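Local atomic coordinates of extracellular solute-binding protein family 1 (Alicyclobacillus acidocaldarius subsp. acidocaldarius, PDB entry 4OVJ), a protein that probably captures a small solute, perhaps a sugar, outside the cell and hands it to an ABC importer, as other family 1 binding proteins do. Residues E183-F188 with Q382-M387; G189-Q194 with V215-Y220; W298-K303 with Q308-F313. One frame throughout, in Å; residues are numbered along the deposited sequence. Where two conformers were deposited one is given.

Overall arrangement
Along the chain from its N terminus, the first segment met is 183-188, at the start of helix 185-194, and 189-194 continues the same helix. Interaction 2 closes first, when helix 211-226 returns against 189-194. Interaction 3 follows in series, a short closure of strand 293-300 onto helix 307-319. Interaction 1 closes last, bringing helix 377-392 to 183-188 across 193 residues, so that both other contacts nest within its loop. Interactions 1 and 2 touch through the Tyr-217 hydroxyl, their centres about 11 Å apart. Interaction 3 lies across the chain's centre, about 39 Å from interaction 1 and 41 Å from interaction 2, centre to centre.

Interaction 1: residues E183-F188 with Q382-M387; sequences ESWQTF and QDFANM. With SO4 (sulfate ion), chain B.
Phe-384 of helix 377-392 reaches across to the first turn of helix 185-194, where Ser-184, Trp-185 and Phe-188 receive it. Its CG stands anti to the backbone N (chi1 -172°), which carries the ring toward the facing segment. From the root outward, CB lies 3.8 Å from Trp-185 CE3, and the same CE3 then sits over one face of the phenyl ring, displaced toward its rim, with CD1 3.4 Å away. At the other ortho carbon, CD2 comes to 3.4 Å from Trp-185 N, on the same side of the ring, and CE2 meets the carbonyl group of Ser-184. The tip, CZ, ends 3.6 Å from Phe-188 CB. The tryptophan six-membered ring and the phenyl ring are inclined at 51°, an oblique meeting; the two phenyl rings are nearly parallel but slid so far apart that they barely overlap.

Behind this aromatic cluster the helix start is closed by a capping box: Thr-187 N donates to Ser-184 OG over 3.1 Å, nearly straight at 166°, while Ser-184 N returns a more bent bond to Thr-187 OG1. Ser-184 OG also lies 2.9 Å from O4 of a sulfate, probably from the crystallisation liquor, which is held further by Tyr-139 and Trp-260. The indole NE1 of Trp-185 bonds to Asp-377, and Phe-405 adds an edge-to-face ring to Phe-384. Between the two helices the contact is thus apolar, carried by aromatic carbons against rings, a CB and main chain, while the cap and the indole N-H find their polar partners elsewhere.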
loop_
_atom_site.group_PDB
_atom_site.type_symbol
_atom_site.label_atom_id
_atom_site.label_comp_id
_atom_site.label_asym_id
_atom_site.label_seq_id
_atom_site.Cartn_x
_atom_site.Cartn_y
_atom_site.Cartn_z
ATOM N N GLU A 183 8.194 6.229 -13.133
ATOM C CA GLU A 183 9.350 5.496 -12.658
ATOM C C GLU A 183 9.701 5.902 -11.233
ATOM O O GLU A 183 9.928 7.072 -10.933
ATOM C CB GLU A 183 10.548 5.718 -13.555
ATOM C CG GLU A 183 10.407 5.064 -14.923
ATOM C CD GLU A 183 11.503 5.509 -15.870
ATOM O OE1 GLU A 183 11.325 6.556 -16.536
ATOM O OE2 GLU A 183 12.541 4.813 -15.947
ATOM N N SER A 184 9.778 4.899 -10.386
ATOM C CA SER A 184 10.139 5.058 -8.992
ATOM C C SER A 184 10.617 3.708 -8.520
ATOM O O SER A 184 10.368 2.677 -9.164
ATOM C CB SER A 184 8.934 5.493 -8.155
ATOM O OG SER A 184 7.964 4.450 -8.048
ATOM N N TRP A 185 11.272 3.707 -7.377
ATOM C CA TRP A 185 11.766 2.467 -6.791
ATOM C C TRP A 185 10.632 1.468 -6.588
ATOM O O TRP A 185 10.784 0.280 -6.902
ATOM C CB TRP A 185 12.435 2.813 -5.482
ATOM C CG TRP A 185 13.116 1.743 -4.695
ATOM C CD1 TRP A 185 12.959 1.524 -3.368
ATOM C CD2 TRP A 185 14.132 0.828 -5.132
ATOM N NE1 TRP A 185 13.780 0.522 -2.950
ATOM C CE2 TRP A 185 14.520 0.074 -4.006
ATOM C CE3 TRP A 185 14.734 0.556 -6.359
ATOM C CZ2 TRP A 185 15.485 -0.947 -4.072
ATOM C CZ3 TRP A 185 15.705 -0.433 -6.425
ATOM C CH2 TRP A 185 16.072 -1.172 -5.286
ATOM N N GLN A 186 9.480 1.932 -6.106
ATOM C CA GLN A 186 8.402 0.991 -5.857
ATOM C C GLN A 186 7.679 0.547 -7.139
ATOM O O GLN A 186 7.237 -0.603 -7.219
ATOM C CB GLN A 186 7.447 1.510 -4.775
ATOM C CG GLN A 186 8.101 1.673 -3.393
ATOM C CD GLN A 186 8.693 0.386 -2.829
ATOM O OE1 GLN A 186 8.237 -0.714 -3.136
ATOM N NE2 GLN A 186 9.720 0.520 -1.996
ATOM N N THR A 187 7.571 1.385 -8.172
ATOM C CA THR A 187 7.020 0.835 -9.425
ATOM C C THR A 187 8.015 -0.121 -10.080
ATOM O O THR A 187 7.613 -1.083 -10.730
ATOM C CB THR A 187 6.547 1.867 -10.460
ATOM O OG1 THR A 187 7.647 2.634 -10.955
ATOM C CG2 THR A 187 5.473 2.766 -9.887
ATOM N N PHE A 188 9.311 0.139 -9.920
ATOM C CA PHE A 188 10.284 -0.845 -10.339
ATOM C C PHE A 188 10.110 -2.167 -9.556
ATOM O O PHE A 188 10.246 -3.252 -10.118
ATOM C CB PHE A 188 11.729 -0.350 -10.235
ATOM C CG PHE A 188 12.707 -1.405 -10.627
ATOM C CD1 PHE A 188 12.676 -1.941 -11.902
ATOM C CD2 PHE A 188 13.592 -1.933 -9.704
ATOM C CE1 PHE A 188 13.506 -2.982 -12.258
ATOM C CE2 PHE A 188 14.442 -2.962 -10.062
ATOM C CZ PHE A 188 14.401 -3.490 -11.338
ATOM N N GLN A 382 16.096 6.814 -2.658
ATOM C CA GLN A 382 16.524 8.130 -3.121
ATOM C C GLN A 382 17.582 8.003 -4.213
ATOM O O GLN A 382 17.507 8.715 -5.213
ATOM C CB GLN A 382 17.008 9.019 -1.961
ATOM C CG GLN A 382 17.288 10.460 -2.367
ATOM C CD GLN A 382 16.068 11.159 -2.963
ATOM O OE1 GLN A 382 15.066 11.350 -2.285
ATOM N NE2 GLN A 382 16.153 11.542 -4.237
ATOM N N ASP A 383 18.557 7.107 -4.027
ATOM C CA ASP A 383 19.579 6.858 -5.054
ATOM C C ASP A 383 18.941 6.386 -6.363
ATOM O O ASP A 383 19.375 6.773 -7.445
ATOM C CB ASP A 383 20.625 5.827 -4.602
ATOM C CG ASP A 383 21.450 6.291 -3.410
ATOM O OD1 ASP A 383 21.573 7.522 -3.196
ATOM O OD2 ASP A 383 21.991 5.415 -2.685
ATOM N N PHE A 384 17.911 5.546 -6.265
ATOM C CA PHE A 384 17.223 5.076 -7.459
ATOM C C PHE A 384 16.576 6.234 -8.195
ATOM O O PHE A 384 16.744 6.391 -9.412
ATOM C CB PHE A 384 16.191 4.023 -7.096
ATOM C CG PHE A 384 15.577 3.340 -8.286
ATOM C CD1 PHE A 384 16.233 2.298 -8.909
ATOM C CD2 PHE A 384 14.350 3.753 -8.785
ATOM C CE1 PHE A 384 15.672 1.650 -9.997
ATOM C CE2 PHE A 384 13.782 3.116 -9.873
ATOM C CZ PHE A 384 14.438 2.066 -10.481
ATOM N N ALA A 385 15.850 7.057 -7.454
ATOM C CA ALA A 385 15.197 8.231 -8.037
ATOM C C ALA A 385 16.224 9.142 -8.726
ATOM O O ALA A 385 15.991 9.643 -9.818
ATOM C CB ALA A 385 14.438 8.988 -6.967
ATOM N N ASN A 386 17.379 9.317 -8.104
ATOM C CA ASN A 386 18.418 10.168 -8.686
ATOM C C ASN A 386 18.972 9.557 -9.979
ATOM O O ASN A 386 19.227 10.266 -10.961
ATOM C CB ASN A 386 19.533 10.407 -7.669
ATOM C CG ASN A 386 19.088 11.279 -6.500
ATOM O OD1 ASN A 386 18.035 11.904 -6.533
ATOM N ND2 ASN A 386 19.899 11.322 -5.462
HETATM N N MSE A 387 19.129 8.232 -9.994
HETATM C CA MSE A 387 19.587 7.540 -11.201
HETATM C C MSE A 387 18.547 7.653 -12.285
HETATM O O MSE A 387 18.878 7.906 -13.445
HETATM C CB MSE A 387 19.915 6.089 -10.895
HETATM C CG MSE A 387 20.448 5.368 -12.121
HETATM SE SE MSE A 387 18.962 4.537 -13.138
HETATM C CE MSE A 387 18.528 3.177 -11.829
HETATM S S SO4 B . 5.652 5.500 -5.464
HETATM O O1 SO4 B . 6.996 6.106 -5.547
HETATM O O2 SO4 B . 5.540 4.609 -4.281
HETATM O O3 SO4 B . 4.648 6.572 -5.309
HETATM O O4 SO4 B . 5.395 4.758 -6.714
#

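Interaction 2: residues G189-Q194 with V215-Y220; sequences GYWARQ and VSYLNY
Trp-191 and Tyr-217 both hold CG anti to the backbone N (chi1 -177° for the tryptophan), and these torsions send the indole from helix 185-194 across to helix 211-226 and lay the tyrosine ring beside it. Tyr-217 CB sits over one indole face, 3.6 Å from the centroid of the five-membered ring and almost straight above it, a well-centred CH-pi contact. The tyrosine ring follows with its edge toward the same indole, its CD1 3.7 Å from Trp-191 CG and the planes at 68°, an edge-to-face pair. Ser-216 OG lies in the indole plane, 3.2 Å from Trp-191 NE1, and bonds to Thr-213 O in its own helix. At the far end Trp-191 CH2 approaches Tyr-220 CB at 4.2 Å. Replacing Trp-191 by an alanine is likely to remove the face that Tyr-217 CB and ring edge rest on and open a gap between the helices. The Tyr-217 hydroxyl bonds to Thr-187 and Ser-184 N, linking this helix to the capped helix start. With short-segment axes 10.5 Å apart and crossed at 125°, the contact is an aromatic cluster between crossing helices, with the indole bridging the two.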
loop_
_atom_site.group_PDB
_atom_site.type_symbol
_atom_site.label_atom_id
_atom_site.label_comp_id
_atom_site.label_asym_id
_atom_site.label_seq_id
_atom_site.Cartn_x
_atom_site.Cartn_y
_atom_site.Cartn_z
ATOM N N GLY A 189 9.795 -2.074 -8.265
ATOM C CA GLY A 189 9.517 -3.257 -7.465
ATOM C C GLY A 189 8.445 -4.149 -8.075
ATOM O O GLY A 189 8.574 -5.362 -8.095
ATOM N N TYR A 190 7.400 -3.517 -8.586
ATOM C CA TYR A 190 6.316 -4.192 -9.295
ATOM C C TYR A 190 6.830 -4.921 -10.543
ATOM O O TYR A 190 6.584 -6.109 -10.718
ATOM C CB TYR A 190 5.233 -3.165 -9.635
ATOM C CG TYR A 190 4.077 -3.682 -10.445
ATOM C CD1 TYR A 190 3.043 -4.394 -9.855
ATOM C CD2 TYR A 190 4.013 -3.442 -11.811
ATOM C CE1 TYR A 190 1.984 -4.862 -10.620
ATOM C CE2 TYR A 190 2.966 -3.908 -12.576
ATOM C CZ TYR A 190 1.951 -4.607 -11.974
ATOM O OH TYR A 190 0.916 -5.073 -12.732
ATOM N N TRP A 191 7.598 -4.224 -11.367
ATOM C CA TRP A 191 8.262 -4.807 -12.536
ATOM C C TRP A 191 9.181 -5.966 -12.177
ATOM O O TRP A 191 9.142 -7.014 -12.816
ATOM C CB TRP A 191 9.051 -3.702 -13.257
ATOM C CG TRP A 191 9.755 -4.102 -14.523
ATOM C CD1 TRP A 191 10.968 -4.699 -14.626
ATOM C CD2 TRP A 191 9.304 -3.875 -15.862
ATOM N NE1 TRP A 191 11.300 -4.874 -15.947
ATOM C CE2 TRP A 191 10.298 -4.369 -16.728
ATOM C CE3 TRP A 191 8.165 -3.271 -16.414
ATOM C CZ2 TRP A 191 10.185 -4.298 -18.119
ATOM C CZ3 TRP A 191 8.047 -3.210 -17.808
ATOM C CH2 TRP A 191 9.048 -3.724 -18.634
ATOM N N ALA A 192 10.006 -5.775 -11.157
ATOM C CA ALA A 192 10.926 -6.816 -10.739
ATOM C C ALA A 192 10.166 -8.067 -10.344
ATOM O O ALA A 192 10.549 -9.167 -10.733
ATOM C CB ALA A 192 11.790 -6.357 -9.588
ATOM N N ARG A 193 9.091 -7.897 -9.582
ATOM C CA ARG A 193 8.280 -9.042 -9.141
ATOM C C ARG A 193 7.678 -9.794 -10.334
ATOM O O ARG A 193 7.615 -11.022 -10.331
ATOM C CB ARG A 193 7.197 -8.593 -8.171
ATOM C CG ARG A 193 7.718 -8.313 -6.762
ATOM C CD ARG A 193 6.719 -7.506 -5.952
ATOM N NE ARG A 193 5.363 -8.084 -5.945
ATOM C CZ ARG A 193 4.855 -8.925 -5.032
ATOM N NH1 ARG A 193 5.564 -9.354 -3.992
ATOM N NH2 ARG A 193 3.605 -9.356 -5.164
ATOM N N GLN A 194 7.282 -9.057 -11.374
ATOM C CA GLN A 194 6.777 -9.693 -12.595
ATOM C C GLN A 194 7.825 -10.562 -13.286
ATOM O O GLN A 194 7.485 -11.487 -14.018
ATOM C CB GLN A 194 6.286 -8.667 -13.591
ATOM C CG GLN A 194 5.149 -7.818 -13.110
ATOM C CD GLN A 194 4.775 -6.767 -14.116
ATOM O OE1 GLN A 194 5.641 -6.089 -14.674
ATOM N NE2 GLN A 194 3.484 -6.653 -14.393
ATOM N N VAL A 215 17.314 -2.699 -16.666
ATOM C CA VAL A 215 17.492 -2.065 -17.972
ATOM C C VAL A 215 16.230 -2.181 -18.835
ATOM O O VAL A 215 15.872 -1.231 -19.532
ATOM C CB VAL A 215 18.729 -2.616 -18.715
ATOM C CG1 VAL A 215 18.788 -2.082 -20.140
ATOM C CG2 VAL A 215 19.985 -2.208 -17.969
ATOM N N SER A 216 15.538 -3.314 -18.775
ATOM C CA SER A 216 14.316 -3.463 -19.581
ATOM C C SER A 216 13.228 -2.487 -19.104
ATOM O O SER A 216 12.492 -1.908 -19.911
ATOM C CB SER A 216 13.829 -4.915 -19.618
ATOM O OG SER A 216 13.387 -5.353 -18.349
ATOM N N TYR A 217 13.155 -2.278 -17.793
ATOM C CA TYR A 217 12.223 -1.293 -17.223
ATOM C C TYR A 217 12.587 0.108 -17.681
ATOM O O TYR A 217 11.744 0.871 -18.172
ATOM C CB TYR A 217 12.295 -1.394 -15.711
ATOM C CG TYR A 217 11.615 -0.337 -14.884
ATOM C CD1 TYR A 217 10.290 -0.456 -14.518
ATOM C CD2 TYR A 217 12.329 0.728 -14.380
ATOM C CE1 TYR A 217 9.675 0.478 -13.703
ATOM C CE2 TYR A 217 11.735 1.667 -13.567
ATOM C CZ TYR A 217 10.403 1.532 -13.227
ATOM O OH TYR A 217 9.827 2.445 -12.392
ATOM N N LEU A 218 13.853 0.455 -17.541
ATOM C CA LEU A 218 14.293 1.787 -17.948
ATOM C C LEU A 218 14.058 2.033 -19.444
ATOM O O LEU A 218 13.646 3.123 -19.838
ATOM C CB LEU A 218 15.757 1.995 -17.595
ATOM C CG LEU A 218 16.104 2.008 -16.106
ATOM C CD1 LEU A 218 17.615 2.021 -15.981
ATOM C CD2 LEU A 218 15.482 3.176 -15.361
ATOM N N ASN A 219 14.319 1.017 -20.266
ATOM C CA ASN A 219 14.113 1.126 -21.713
ATOM C C ASN A 219 12.672 1.289 -22.088
ATOM O O ASN A 219 12.363 2.004 -23.048
ATOM C CB ASN A 219 14.680 -0.084 -22.440
ATOM C CG ASN A 219 16.166 0.043 -22.696
ATOM O OD1 ASN A 219 16.685 1.151 -22.806
ATOM N ND2 ASN A 219 16.854 -1.088 -22.807
ATOM N N TYR A 220 11.786 0.630 -21.344
ATOM C CA TYR A 220 10.358 0.749 -21.591
ATOM C C TYR A 220 9.936 2.203 -21.502
ATOM O O TYR A 220 9.325 2.734 -22.423
ATOM C CB TYR A 220 9.564 -0.085 -20.588
ATOM C CG TYR A 220 8.068 0.032 -20.750
ATOM C CD1 TYR A 220 7.408 -0.699 -21.722
ATOM C CD2 TYR A 220 7.318 0.886 -19.939
ATOM C CE1 TYR A 220 6.046 -0.593 -21.888
ATOM C CE2 TYR A 220 5.945 0.984 -20.091
ATOM C CZ TYR A 220 5.314 0.239 -21.069
ATOM O OH TYR A 220 3.954 0.323 -21.236
#

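Interaction 3: residues W298-K303 with Q308-F313; sequences WSIYSK and QQAELF
Ile-300 of strand 293-300 packs on Ala-310 of helix 307-319, a strand-to-helix contact in one lobe of what the family identifies as a periplasmic-binding-protein fold. The strand lies in the mixed sheet beside strands 84-87 and 128-144, and the helix follows it after a short connection, with the CA atoms of the two residues 6.8 Å apart.

Apolar contacts carry the pairing. The CB atoms of both residues point toward the opposite segment, and the small alanine methyl lets the branched isoleucine come close to the helix backbone. Ile-300 holds CG2 anti to the backbone N and CG1 anti to the carbonyl carbon (chi1 -62°); this turns both branches to the same side of the Ala-310 methyl, with CG2 3.7 Å and CG1 4.1 Å from its CB. Val-314, a turn further along the helix, also meets Ile-300, and Trp-298 rests on Val-314, Leu-317 and Leu-318 beyond it.

Polar bonds run elsewhere. The Ile-300 main chain pairs with Leu-102, Ser-299 with Met-85 and Trp-298 with Ile-132, joining the strand to its neighbours in the sheet and to Leu-102. Glu-311 brings only the aliphatic part of its side chain near the isoleucine, CG lying 4.3 Å from Ile-300 CD1, while its OE1 accepts from Gly-109 N.

The arm of Ile-300 is extended (chi2 172°), and its CD1 lies 3.8 Å from the backbone N of Glu-311.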
loop_
_atom_site.group_PDB
_atom_site.type_symbol
_atom_site.label_atom_id
_atom_site.label_comp_id
_atom_site.label_asym_id
_atom_site.label_seq_id
_atom_site.Cartn_x
_atom_site.Cartn_y
_atom_site.Cartn_z
ATOM N N TRP A 298 -3.590 -4.993 13.402
ATOM C CA TRP A 298 -4.018 -5.204 14.777
ATOM C C TRP A 298 -3.331 -6.465 15.296
ATOM O O TRP A 298 -3.389 -7.509 14.656
ATOM C CB TRP A 298 -5.525 -5.409 14.892
ATOM C CG TRP A 298 -6.379 -4.352 14.299
ATOM C CD1 TRP A 298 -7.387 -4.553 13.409
ATOM C CD2 TRP A 298 -6.327 -2.939 14.535
ATOM N NE1 TRP A 298 -7.975 -3.364 13.082
ATOM C CE2 TRP A 298 -7.342 -2.353 13.753
ATOM C CE3 TRP A 298 -5.521 -2.110 15.324
ATOM C CZ2 TRP A 298 -7.563 -0.983 13.733
ATOM C CZ3 TRP A 298 -5.754 -0.750 15.309
ATOM C CH2 TRP A 298 -6.767 -0.203 14.524
ATOM N N SER A 299 -2.715 -6.352 16.472
ATOM C CA SER A 299 -2.090 -7.477 17.144
ATOM C C SER A 299 -2.595 -7.527 18.597
ATOM O O SER A 299 -3.065 -6.526 19.151
ATOM C CB SER A 299 -0.570 -7.326 17.119
ATOM O OG SER A 299 -0.021 -7.440 15.805
ATOM N N ILE A 300 -2.492 -8.699 19.196
ATOM C CA ILE A 300 -2.903 -8.922 20.571
ATOM C C ILE A 300 -1.691 -9.391 21.378
ATOM O O ILE A 300 -0.883 -10.184 20.898
ATOM C CB ILE A 300 -4.042 -9.955 20.646
ATOM C CG1 ILE A 300 -5.270 -9.442 19.900
ATOM C CG2 ILE A 300 -4.423 -10.282 22.098
ATOM C CD1 ILE A 300 -6.386 -10.452 19.744
ATOM N N TYR A 301 -1.583 -8.902 22.613
ATOM C CA TYR A 301 -0.511 -9.307 23.514
ATOM C C TYR A 301 -0.585 -10.798 23.802
ATOM O O TYR A 301 -1.644 -11.308 24.169
ATOM C CB TYR A 301 -0.641 -8.534 24.818
ATOM C CG TYR A 301 0.449 -8.725 25.842
ATOM C CD1 TYR A 301 1.767 -8.936 25.469
ATOM C CD2 TYR A 301 0.152 -8.627 27.200
ATOM C CE1 TYR A 301 2.765 -9.085 26.425
ATOM C CE2 TYR A 301 1.137 -8.759 28.158
ATOM C CZ TYR A 301 2.439 -8.987 27.771
ATOM O OH TYR A 301 3.410 -9.123 28.742
ATOM N N SER A 302 0.548 -11.490 23.685
ATOM C CA SER A 302 0.574 -12.930 23.912
ATOM C C SER A 302 0.101 -13.287 25.317
ATOM O O SER A 302 -0.434 -14.367 25.528
ATOM C CB SER A 302 1.992 -13.476 23.724
ATOM O OG SER A 302 2.897 -12.784 24.569
ATOM N N LYS A 303 0.324 -12.393 26.271
ATOM C CA LYS A 303 0.020 -12.680 27.673
ATOM C C LYS A 303 -1.215 -11.964 28.176
ATOM O O LYS A 303 -1.415 -11.835 29.387
ATOM C CB LYS A 303 1.221 -12.339 28.552
ATOM C CG LYS A 303 2.457 -13.136 28.188
ATOM C CD LYS A 303 3.607 -12.729 29.090
ATOM C CE LYS A 303 4.953 -13.100 28.522
ATOM N NZ LYS A 303 6.004 -12.503 29.388
ATOM N N GLN A 308 -10.235 -13.894 24.664
ATOM C CA GLN A 308 -11.525 -13.987 23.992
ATOM C C GLN A 308 -12.102 -12.599 23.717
ATOM O O GLN A 308 -12.578 -12.322 22.614
ATOM C CB GLN A 308 -12.499 -14.838 24.809
ATOM C CG GLN A 308 -11.962 -16.233 25.105
ATOM C CD GLN A 308 -12.768 -16.965 26.159
ATOM O OE1 GLN A 308 -13.900 -17.382 25.913
ATOM N NE2 GLN A 308 -12.187 -17.128 27.342
ATOM N N GLN A 309 -12.034 -11.718 24.707
ATOM C CA GLN A 309 -12.534 -10.349 24.539
ATOM C C GLN A 309 -11.628 -9.555 23.580
ATOM O O GLN A 309 -12.107 -8.731 22.808
ATOM C CB GLN A 309 -12.658 -9.651 25.881
ATOM C CG GLN A 309 -13.736 -10.229 26.795
ATOM C CD GLN A 309 -13.243 -11.334 27.717
ATOM O OE1 GLN A 309 -12.182 -11.931 27.510
ATOM N NE2 GLN A 309 -14.014 -11.591 28.773
ATOM N N ALA A 310 -10.323 -9.823 23.620
ATOM C CA ALA A 310 -9.376 -9.156 22.715
ATOM C C ALA A 310 -9.691 -9.518 21.258
ATOM O O ALA A 310 -9.714 -8.642 20.384
ATOM C CB ALA A 310 -7.942 -9.522 23.061
ATOM N N GLU A 311 -9.957 -10.800 21.012
ATOM C CA GLU A 311 -10.343 -11.262 19.686
ATOM C C GLU A 311 -11.652 -10.597 19.240
ATOM O O GLU A 311 -11.774 -10.179 18.102
ATOM C CB GLU A 311 -10.516 -12.784 19.643
ATOM C CG GLU A 311 -9.254 -13.617 19.804
ATOM C CD GLU A 311 -9.572 -15.118 19.910
ATOM O OE1 GLU A 311 -10.655 -15.575 19.450
ATOM O OE2 GLU A 311 -8.740 -15.863 20.450
ATOM N N LEU A 312 -12.616 -10.513 20.145
ATOM C CA LEU A 312 -13.891 -9.871 19.845
ATOM C C LEU A 312 -13.698 -8.392 19.464
ATOM O O LEU A 312 -14.335 -7.891 18.532
ATOM C CB LEU A 312 -14.814 -10.031 21.045
ATOM C CG LEU A 312 -16.270 -9.614 20.911
ATOM C CD1 LEU A 312 -17.070 -10.162 22.082
ATOM C CD2 LEU A 312 -16.313 -8.105 20.854
ATOM N N PHE A 313 -12.798 -7.704 20.156
ATOM C CA PHE A 313 -12.493 -6.309 19.843
ATOM C C PHE A 313 -11.824 -6.167 18.471
ATOM O O PHE A 313 -12.222 -5.345 17.652
ATOM C CB PHE A 313 -11.624 -5.694 20.937
ATOM C CG PHE A 313 -11.275 -4.258 20.696
ATOM C CD1 PHE A 313 -12.262 -3.281 20.654
ATOM C CD2 PHE A 313 -9.968 -3.877 20.520
ATOM C CE1 PHE A 313 -11.926 -1.956 20.433
ATOM C CE2 PHE A 313 -9.624 -2.561 20.296
ATOM C CZ PHE A 313 -10.602 -1.591 20.264
#